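Local structure of EreC (Klebsiella pneumoniae, 6XCQ) at residues A60-L65 with R291-N296; Q169-I174 with H184-T189. The protein probably hydrolyses the macrolactone ester of erythromycin and related macrolides, an esterase activity that underlies resistance to these antibiotics. The protein carries 1 engineered substitution. All blocks are in the same frame, centred on the assembly; numbering follows the deposited sequence. Where two conformers were deposited one is given.

Interaction 1. Residues A60-L65 with R291-N296; sequences ARIVGL and RMVRAN
Arg61 ties the start of a central strand to the C-terminal end of a helix by hydrogen bonds to backbone carbonyls, backed by a small apolar patch between Ile62 and Val293, in an alpha/beta fold built on a mixed eight-stranded sheet. Arg61, just ahead of strand 62-65, reaches Val293 and Asn296 at the end of helix 279-295. The arginine lies with CG beside its own backbone N (chi1 -65°) and bends at chi3, which brings the guanidinium to the last turn. There NH2 donates to two backbone oxygens, neither bond straight. Asn296 O is met at 2.8 Å from Arg61 NH2, close to the guanidinium plane and on a lone pair of the carbonyl. Val293 O takes a longer bond from Arg61 NH2, 3.2 Å, with that oxygen tilted from the guanidinium plane. A further acceptor for NH2 is Val299 O, in the connection toward strand 301-304, so three carbonyls share two N-H groups, consistent with the bent bonds. A positive charge placed here would probably interact well with the negative end of the helix dipole. Val293 splits its two methyls between neighbours: CG1 lies over one guanidinium face, 3.5 Å from Arg61 NH1, whereas Val293 CG2 packs 3.9 Å from Ile62 CG1. Ile62 also touches Ile301 and Leu303 on the adjacent strand, which carries the apolar patch into the sheet. Asn296, the first residue to leave helical geometry, folds its amide back over the turn: Met292 O accepts both Asn296 N at 3.0 Å and Asn296 ND2 at 2.9 Å.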
ATOM      1  N   ALA A  60      -8.816   2.468 -17.780  1.00 27.43           N
ATOM      2  CA  ALA A  60      -8.448   2.362 -16.376  1.00 23.16           C
ATOM      3  C   ALA A  60      -8.078   3.734 -15.819  1.00 23.18           C
ATOM      4  O   ALA A  60      -7.394   4.526 -16.473  1.00 20.99           O
ATOM      5  CB  ALA A  60      -7.274   1.388 -16.208  1.00 20.15           C
ATOM      6  N   ARG A  61      -8.542   4.020 -14.604  1.00 20.63           N
ATOM      7  CA  ARG A  61      -8.036   5.145 -13.838  1.00 20.08           C
ATOM      8  C   ARG A  61      -7.256   4.724 -12.598  1.00 19.67           C
ATOM      9  O   ARG A  61      -6.568   5.566 -12.006  1.00 20.07           O
ATOM     10  CB  ARG A  61      -9.183   6.077 -13.421  1.00 24.31           C
ATOM     11  CG  ARG A  61      -9.889   6.751 -14.584  1.00 25.40           C
ATOM     12  CD  ARG A  61     -10.836   7.813 -14.058  1.00 26.78           C
ATOM     13  NE  ARG A  61     -10.124   8.745 -13.194  1.00 30.26           N
ATOM     14  CZ  ARG A  61     -10.708   9.590 -12.351  1.00 28.07           C
ATOM     15  NH1 ARG A  61     -12.032   9.618 -12.241  1.00 35.18           N
ATOM     16  NH2 ARG A  61      -9.964  10.386 -11.597  1.00 25.59           N
ATOM     17  N   ILE A  62      -7.339   3.457 -12.196  1.00 15.48           N
ATOM     18  CA  ILE A  62      -6.589   2.918 -11.062  1.00 19.59           C
ATOM     19  C   ILE A  62      -5.927   1.626 -11.524  1.00 14.40           C
ATOM     20  O   ILE A  62      -6.625   0.671 -11.871  1.00 15.48           O
ATOM     21  CB  ILE A  62      -7.496   2.637  -9.854  1.00 16.95           C
ATOM     22  CG1 ILE A  62      -8.308   3.881  -9.471  1.00 22.56           C
ATOM     23  CG2 ILE A  62      -6.683   2.177  -8.665  1.00 15.30           C
ATOM     24  CD1 ILE A  62      -9.648   3.554  -8.929  1.00 19.18           C
ATOM     25  N   VAL A  63      -4.595   1.590 -11.528  1.00 13.39           N
ATOM     26  CA  VAL A  63      -3.852   0.382 -11.868  1.00 15.57           C
ATOM     27  C   VAL A  63      -2.932   0.045 -10.702  1.00 16.37           C
ATOM     28  O   VAL A  63      -2.090   0.863 -10.306  1.00 16.14           O
ATOM     29  CB  VAL A  63      -3.052   0.528 -13.173  1.00 15.18           C
ATOM     30  CG1 VAL A  63      -2.182  -0.717 -13.389  1.00 13.76           C
ATOM     31  CG2 VAL A  63      -3.998   0.694 -14.360  1.00 15.24           C
ATOM     32  N   GLY A  64      -3.091  -1.156 -10.150  1.00 12.86           N
ATOM     33  CA  GLY A  64      -2.219  -1.611  -9.085  1.00 13.86           C
ATOM     34  C   GLY A  64      -1.069  -2.423  -9.649  1.00 17.67           C
ATOM     35  O   GLY A  64      -1.277  -3.315 -10.475  1.00 17.68           O
ATOM     36  N   LEU A  65       0.154  -2.092  -9.212  1.00 16.55           N
ATOM     37  CA  LEU A  65       1.365  -2.862  -9.500  1.00 16.36           C
ATOM     38  C   LEU A  65       1.770  -3.561  -8.206  1.00 19.78           C
ATOM     39  O   LEU A  65       2.152  -2.901  -7.231  1.00 17.98           O
ATOM     40  CB  LEU A  65       2.496  -1.968 -10.018  1.00 16.48           C
ATOM     41  CG  LEU A  65       2.231  -1.088 -11.253  1.00 18.72           C
ATOM     42  CD1 LEU A  65       3.424  -0.181 -11.512  1.00 13.88           C
ATOM     43  CD2 LEU A  65       1.952  -1.933 -12.489  1.00 11.39           C
ATOM     44  N   ARG A 291     -12.337   7.986  -2.804  1.00 16.01           N
ATOM     45  CA  ARG A 291     -12.623   9.402  -2.583  1.00 21.55           C
ATOM     46  C   ARG A 291     -11.690  10.275  -3.398  1.00 33.45           C
ATOM     47  O   ARG A 291     -12.120  11.244  -4.035  1.00 18.24           O
ATOM     48  CB  ARG A 291     -12.491   9.741  -1.099  1.00 21.63           C
ATOM     49  CG  ARG A 291     -13.613   9.191  -0.244  1.00 34.27           C
ATOM     50  CD  ARG A 291     -13.773   9.969   1.066  1.00 39.90           C
ATOM     51  NE  ARG A 291     -12.655   9.765   1.986  1.00 48.21           N
ATOM     52  CZ  ARG A 291     -12.411   8.630   2.636  1.00 42.07           C
ATOM     53  NH1 ARG A 291     -11.372   8.545   3.461  1.00 54.12           N
ATOM     54  NH2 ARG A 291     -13.198   7.577   2.459  1.00 36.52           N
ATOM     55  N   MET A 292     -10.402   9.946  -3.391  1.00 18.52           N
ATOM     56  CA  MET A 292      -9.462  10.778  -4.119  1.00 30.19           C
ATOM     57  C   MET A 292      -9.772  10.768  -5.609  1.00 36.72           C
ATOM     58  O   MET A 292      -9.746  11.818  -6.258  1.00 25.90           O
ATOM     59  CB  MET A 292      -8.039  10.311  -3.845  1.00 28.91           C
ATOM     60  CG  MET A 292      -7.030  11.398  -4.052  1.00 55.68           C
ATOM     61  SD  MET A 292      -5.715  10.718  -5.036  1.00 53.75           S
ATOM     62  CE  MET A 292      -6.649  10.355  -6.496  1.00 47.79           C
ATOM     63  N   VAL A 293     -10.106   9.599  -6.163  1.00 22.56           N
ATOM     64  CA  VAL A 293     -10.369   9.532  -7.594  1.00 23.40           C
ATOM     65  C   VAL A 293     -11.633  10.315  -7.953  1.00 31.76           C
ATOM     66  O   VAL A 293     -11.655  11.059  -8.939  1.00 30.63           O
ATOM     67  CB  VAL A 293     -10.444   8.065  -8.060  1.00 32.26           C
ATOM     68  CG1 VAL A 293     -11.318   7.941  -9.282  1.00 32.24           C
ATOM     69  CG2 VAL A 293      -9.028   7.527  -8.346  1.00 26.62           C
ATOM     70  N   ARG A 294     -12.702  10.179  -7.169  1.00 28.27           N
ATOM     71  CA  ARG A 294     -13.923  10.875  -7.555  1.00 27.36           C
ATOM     72  C   ARG A 294     -13.865  12.367  -7.248  1.00 25.89           C
ATOM     73  O   ARG A 294     -14.559  13.144  -7.910  1.00 41.01           O
ATOM     74  CB  ARG A 294     -15.146  10.245  -6.895  1.00 26.77           C
ATOM     75  CG  ARG A 294     -15.010   9.941  -5.443  1.00 34.27           C
ATOM     76  CD  ARG A 294     -15.806   8.682  -5.080  1.00 52.45           C
ATOM     77  NE  ARG A 294     -17.096   8.615  -5.760  1.00 58.30           N
ATOM     78  CZ  ARG A 294     -17.640   7.506  -6.254  1.00 58.88           C
ATOM     79  NH1 ARG A 294     -18.825   7.561  -6.852  1.00 76.02           N
ATOM     80  NH2 ARG A 294     -17.008   6.346  -6.152  1.00 56.05           N
ATOM     81  N   ALA A 295     -13.028  12.787  -6.296  1.00 28.94           N
ATOM     82  CA  ALA A 295     -12.824  14.211  -6.057  1.00 32.97           C
ATOM     83  C   ALA A 295     -12.019  14.850  -7.178  1.00 44.70           C
ATOM     84  O   ALA A 295     -12.295  15.984  -7.577  1.00 37.54           O
ATOM     85  CB  ALA A 295     -12.125  14.432  -4.717  1.00 33.81           C
ATOM     86  N   ASN A 296     -11.006  14.150  -7.689  1.00 31.99           N
ATOM     87  CA  ASN A 296     -10.187  14.703  -8.763  1.00 28.86           C
ATOM     88  C   ASN A 296     -10.405  13.872 -10.019  1.00 35.98           C
ATOM     89  O   ASN A 296      -9.803  12.797 -10.160  1.00 34.99           O
ATOM     90  CB  ASN A 296      -8.706  14.719  -8.369  1.00 38.69           C
ATOM     91  CG  ASN A 296      -8.470  15.285  -6.965  1.00 55.75           C
ATOM     92  OD1 ASN A 296      -8.312  16.494  -6.791  1.00 53.25           O
ATOM     93  ND2 ASN A 296      -8.439  14.406  -5.960  1.00 37.92           N
TER

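Interaction 2. Residues Q169-I174 with H184-T189; sequences QLAEII and HVDELT
Val185 meets Ala171 at the heart of an antiparallel helical hairpin, in which helices 164-177 and 182-191 are joined by a short turn. The short helical segments approach to 9.8 Å between axes, their N-to-C directions 167° apart, and an alanine on one side with a valine on the other allows the backbones to come near: the CA atoms of Ala171 and Val185 are 6.1 Å apart. From CB, the valine forks toward helix 164-177. Branch CG1, anti to the backbone N (chi1 169°), presses on the alanine, with Val185 CG1 3.7 Å from Ala171 CB. The other methyl faces the groove formed by Leu170 and Ile174, one turn apart, with Leu170 CD2 and Ile174 CG1 each 4.2 Å from Val185 CG2. No hydrogen bond crosses between the segments, and the interface is apolar apart from Asp186, whose OD1 comes near the Ala171 methyl while OD2 forms a salt bridge with Lys182. Leu225 of helix 212-231 also touches Val185, and Ile252 of helix 244-267 touches Leu170, so the hairpin rests on further helices. The valine's own carbonyl is doubly held: Thr189 N and Thr189 OG1 reach it from opposite faces of its plane, with Thr189 OG1 2.8 Å from Val185 O.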
ATOM      1  N   GLN A 169      -1.736  17.343  13.457  0.55 17.90           N
ATOM      2  CA  GLN A 169      -2.303  18.147  12.383  0.55 19.34           C
ATOM      3  C   GLN A 169      -3.755  18.485  12.681  0.55 23.63           C
ATOM      4  O   GLN A 169      -4.182  19.631  12.494  0.55 20.21           O
ATOM      5  CB  GLN A 169      -2.188  17.420  11.040  0.55 17.38           C
ATOM      6  CG  GLN A 169      -2.643  18.278   9.875  0.55 16.74           C
ATOM      7  CD  GLN A 169      -2.916  17.485   8.609  0.55 21.60           C
ATOM      8  OE1 GLN A 169      -3.935  17.682   7.949  0.55 26.31           O
ATOM      9  NE2 GLN A 169      -2.003  16.591   8.262  0.55 22.53           N
ATOM     10  N   LEU A 170      -4.520  17.504  13.164  1.00 17.40           N
ATOM     11  CA  LEU A 170      -5.905  17.773  13.554  1.00 19.74           C
ATOM     12  C   LEU A 170      -5.981  18.908  14.577  1.00 23.64           C
ATOM     13  O   LEU A 170      -6.826  19.810  14.464  1.00 20.18           O
ATOM     14  CB  LEU A 170      -6.539  16.493  14.112  1.00 22.03           C
ATOM     15  CG  LEU A 170      -7.988  16.564  14.627  1.00 19.24           C
ATOM     16  CD1 LEU A 170      -8.929  16.985  13.505  1.00 13.95           C
ATOM     17  CD2 LEU A 170      -8.403  15.209  15.207  1.00 25.01           C
ATOM     18  N   ALA A 171      -5.089  18.897  15.571  1.00 18.61           N
ATOM     19  CA  ALA A 171      -5.143  19.934  16.603  1.00 25.20           C
ATOM     20  C   ALA A 171      -4.868  21.318  16.021  1.00 22.55           C
ATOM     21  O   ALA A 171      -5.486  22.309  16.441  1.00 22.07           O
ATOM     22  CB  ALA A 171      -4.165  19.612  17.734  1.00 19.92           C
ATOM     23  N   GLU A 172      -3.947  21.413  15.053  1.00 21.34           N
ATOM     24  CA  GLU A 172      -3.684  22.702  14.418  1.00 21.42           C
ATOM     25  C   GLU A 172      -4.879  23.171  13.602  1.00 23.85           C
ATOM     26  O   GLU A 172      -5.243  24.353  13.635  1.00 23.90           O
ATOM     27  CB  GLU A 172      -2.452  22.621  13.522  1.00 24.39           C
ATOM     28  CG  GLU A 172      -1.170  22.232  14.229  1.00 29.52           C
ATOM     29  CD  GLU A 172      -0.085  21.834  13.239  1.00 43.99           C
ATOM     30  OE1 GLU A 172      -0.398  21.754  12.030  1.00 38.26           O
ATOM     31  OE2 GLU A 172       1.070  21.602  13.664  1.00 52.77           O
ATOM     32  N   ILE A 173      -5.484  22.266  12.838  1.00 24.21           N
ATOM     33  CA  ILE A 173      -6.661  22.634  12.060  1.00 18.37           C
ATOM     34  C   ILE A 173      -7.800  23.034  12.989  1.00 16.24           C
ATOM     35  O   ILE A 173      -8.399  24.106  12.843  1.00 22.66           O
ATOM     36  CB  ILE A 173      -7.064  21.478  11.129  1.00 14.32           C
ATOM     37  CG1 ILE A 173      -5.993  21.259  10.051  1.00 18.80           C
ATOM     38  CG2 ILE A 173      -8.429  21.738  10.518  1.00 15.76           C
ATOM     39  CD1 ILE A 173      -6.105  19.897   9.353  1.00 17.45           C
ATOM     40  N   ILE A 174      -8.100  22.185  13.970  1.00 18.66           N
ATOM     41  CA  ILE A 174      -9.222  22.433  14.868  1.00 18.98           C
ATOM     42  C   ILE A 174      -9.045  23.767  15.585  1.00 29.64           C
ATOM     43  O   ILE A 174     -10.016  24.503  15.808  1.00 21.22           O
ATOM     44  CB  ILE A 174      -9.375  21.263  15.856  1.00 21.70           C
ATOM     45  CG1 ILE A 174      -9.982  20.042  15.158  1.00 33.54           C
ATOM     46  CG2 ILE A 174     -10.210  21.643  17.040  1.00 21.22           C
ATOM     47  CD1 ILE A 174     -11.293  20.320  14.493  1.00 33.08           C
ATOM     48  N   HIS A 184     -10.708  18.612  23.745  1.00 29.74           N
ATOM     49  CA  HIS A 184     -10.993  17.205  23.497  1.00 25.43           C
ATOM     50  C   HIS A 184      -9.922  16.570  22.611  1.00 33.92           C
ATOM     51  O   HIS A 184      -9.478  15.449  22.881  1.00 29.06           O
ATOM     52  CB  HIS A 184     -12.395  17.103  22.886  1.00 31.74           C
ATOM     53  CG  HIS A 184     -12.863  15.706  22.619  1.00 47.25           C
ATOM     54  ND1 HIS A 184     -13.577  14.970  23.539  1.00 44.19           N
ATOM     55  CD2 HIS A 184     -12.759  14.927  21.515  1.00 40.60           C
ATOM     56  CE1 HIS A 184     -13.874  13.788  23.022  1.00 43.71           C
ATOM     57  NE2 HIS A 184     -13.390  13.739  21.793  1.00 30.22           N
ATOM     58  N   VAL A 185      -9.471  17.278  21.566  1.00 25.93           N
ATOM     59  CA  VAL A 185      -8.388  16.761  20.724  1.00 29.53           C
ATOM     60  C   VAL A 185      -7.103  16.624  21.530  1.00 39.04           C
ATOM     61  O   VAL A 185      -6.333  15.670  21.342  1.00 23.55           O
ATOM     62  CB  VAL A 185      -8.172  17.660  19.488  1.00 29.51           C
ATOM     63  CG1 VAL A 185      -6.866  17.288  18.753  1.00 20.24           C
ATOM     64  CG2 VAL A 185      -9.351  17.573  18.544  1.00 24.04           C
ATOM     65  N   ASP A 186      -6.847  17.573  22.432  1.00 26.17           N
ATOM     66  CA  ASP A 186      -5.607  17.550  23.202  1.00 31.34           C
ATOM     67  C   ASP A 186      -5.637  16.454  24.260  1.00 23.85           C
ATOM     68  O   ASP A 186      -4.610  15.824  24.539  1.00 35.94           O
ATOM     69  CB  ASP A 186      -5.365  18.918  23.835  1.00 31.59           C
ATOM     70  CG  ASP A 186      -4.983  19.965  22.810  1.00 45.49           C
ATOM     71  OD1 ASP A 186      -4.124  19.676  21.950  1.00 51.18           O
ATOM     72  OD2 ASP A 186      -5.539  21.077  22.859  1.00 46.42           O
ATOM     73  N   GLU A 187      -6.806  16.207  24.852  1.00 24.06           N
ATOM     74  CA  GLU A 187      -6.952  15.045  25.719  1.00 23.39           C
ATOM     75  C   GLU A 187      -6.629  13.762  24.956  1.00 39.32           C
ATOM     76  O   GLU A 187      -5.896  12.899  25.455  1.00 37.25           O
ATOM     77  CB  GLU A 187      -8.371  15.007  26.286  1.00 32.29           C
ATOM     78  CG  GLU A 187      -8.647  13.863  27.242  1.00 46.78           C
ATOM     79  CD  GLU A 187      -9.461  14.290  28.453  1.00 44.61           C
ATOM     80  N   LEU A 188      -7.133  13.644  23.723  1.00 32.57           N
ATOM     81  CA  LEU A 188      -6.868  12.458  22.911  1.00 33.72           C
ATOM     82  C   LEU A 188      -5.384  12.301  22.626  1.00 33.46           C
ATOM     83  O   LEU A 188      -4.845  11.189  22.677  1.00 28.29           O
ATOM     84  CB  LEU A 188      -7.641  12.548  21.599  1.00 29.16           C
ATOM     85  CG  LEU A 188      -9.082  12.084  21.682  1.00 32.72           C
ATOM     86  CD1 LEU A 188      -9.747  12.341  20.343  1.00 28.53           C
ATOM     87  CD2 LEU A 188      -9.114  10.598  22.042  1.00 35.23           C
ATOM     88  N   THR A 189      -4.712  13.403  22.302  1.00 28.92           N
ATOM     89  CA  THR A 189      -3.277  13.362  22.062  1.00 29.76           C
ATOM     90  C   THR A 189      -2.536  12.787  23.259  1.00 37.71           C
ATOM     91  O   THR A 189      -1.660  11.924  23.108  1.00 33.08           O
ATOM     92  CB  THR A 189      -2.776  14.765  21.750  1.00 35.66           C
ATOM     93  OG1 THR A 189      -3.612  15.342  20.735  1.00 33.15           O
ATOM     94  CG2 THR A 189      -1.334  14.717  21.282  1.00 32.33           C
TER

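Overall arrangement
The two contacts illustrate two ways of joining secondary structure in one chain. Interaction 1 links the central sheet to a helix end whose segment lies 226 residues further along the chain, chiefly by an arginine's bonds to backbone carbonyls, with some apolar packing; interaction 2 closes, by apolar packing, a local hairpin whose segments are 10 residues apart at their closest ends. The hairpin belongs to the largely helical sequence that separates 60-65 from 291-296, a span with 144 helical residues and 8 in strands. The centres of interactions 1 and 2 lie 30 Å apart and their nearest atoms about 13 Å, so they do not touch. Interaction 1 is also the more central, 14 Å from the chain centre against 27 Å for interaction 2.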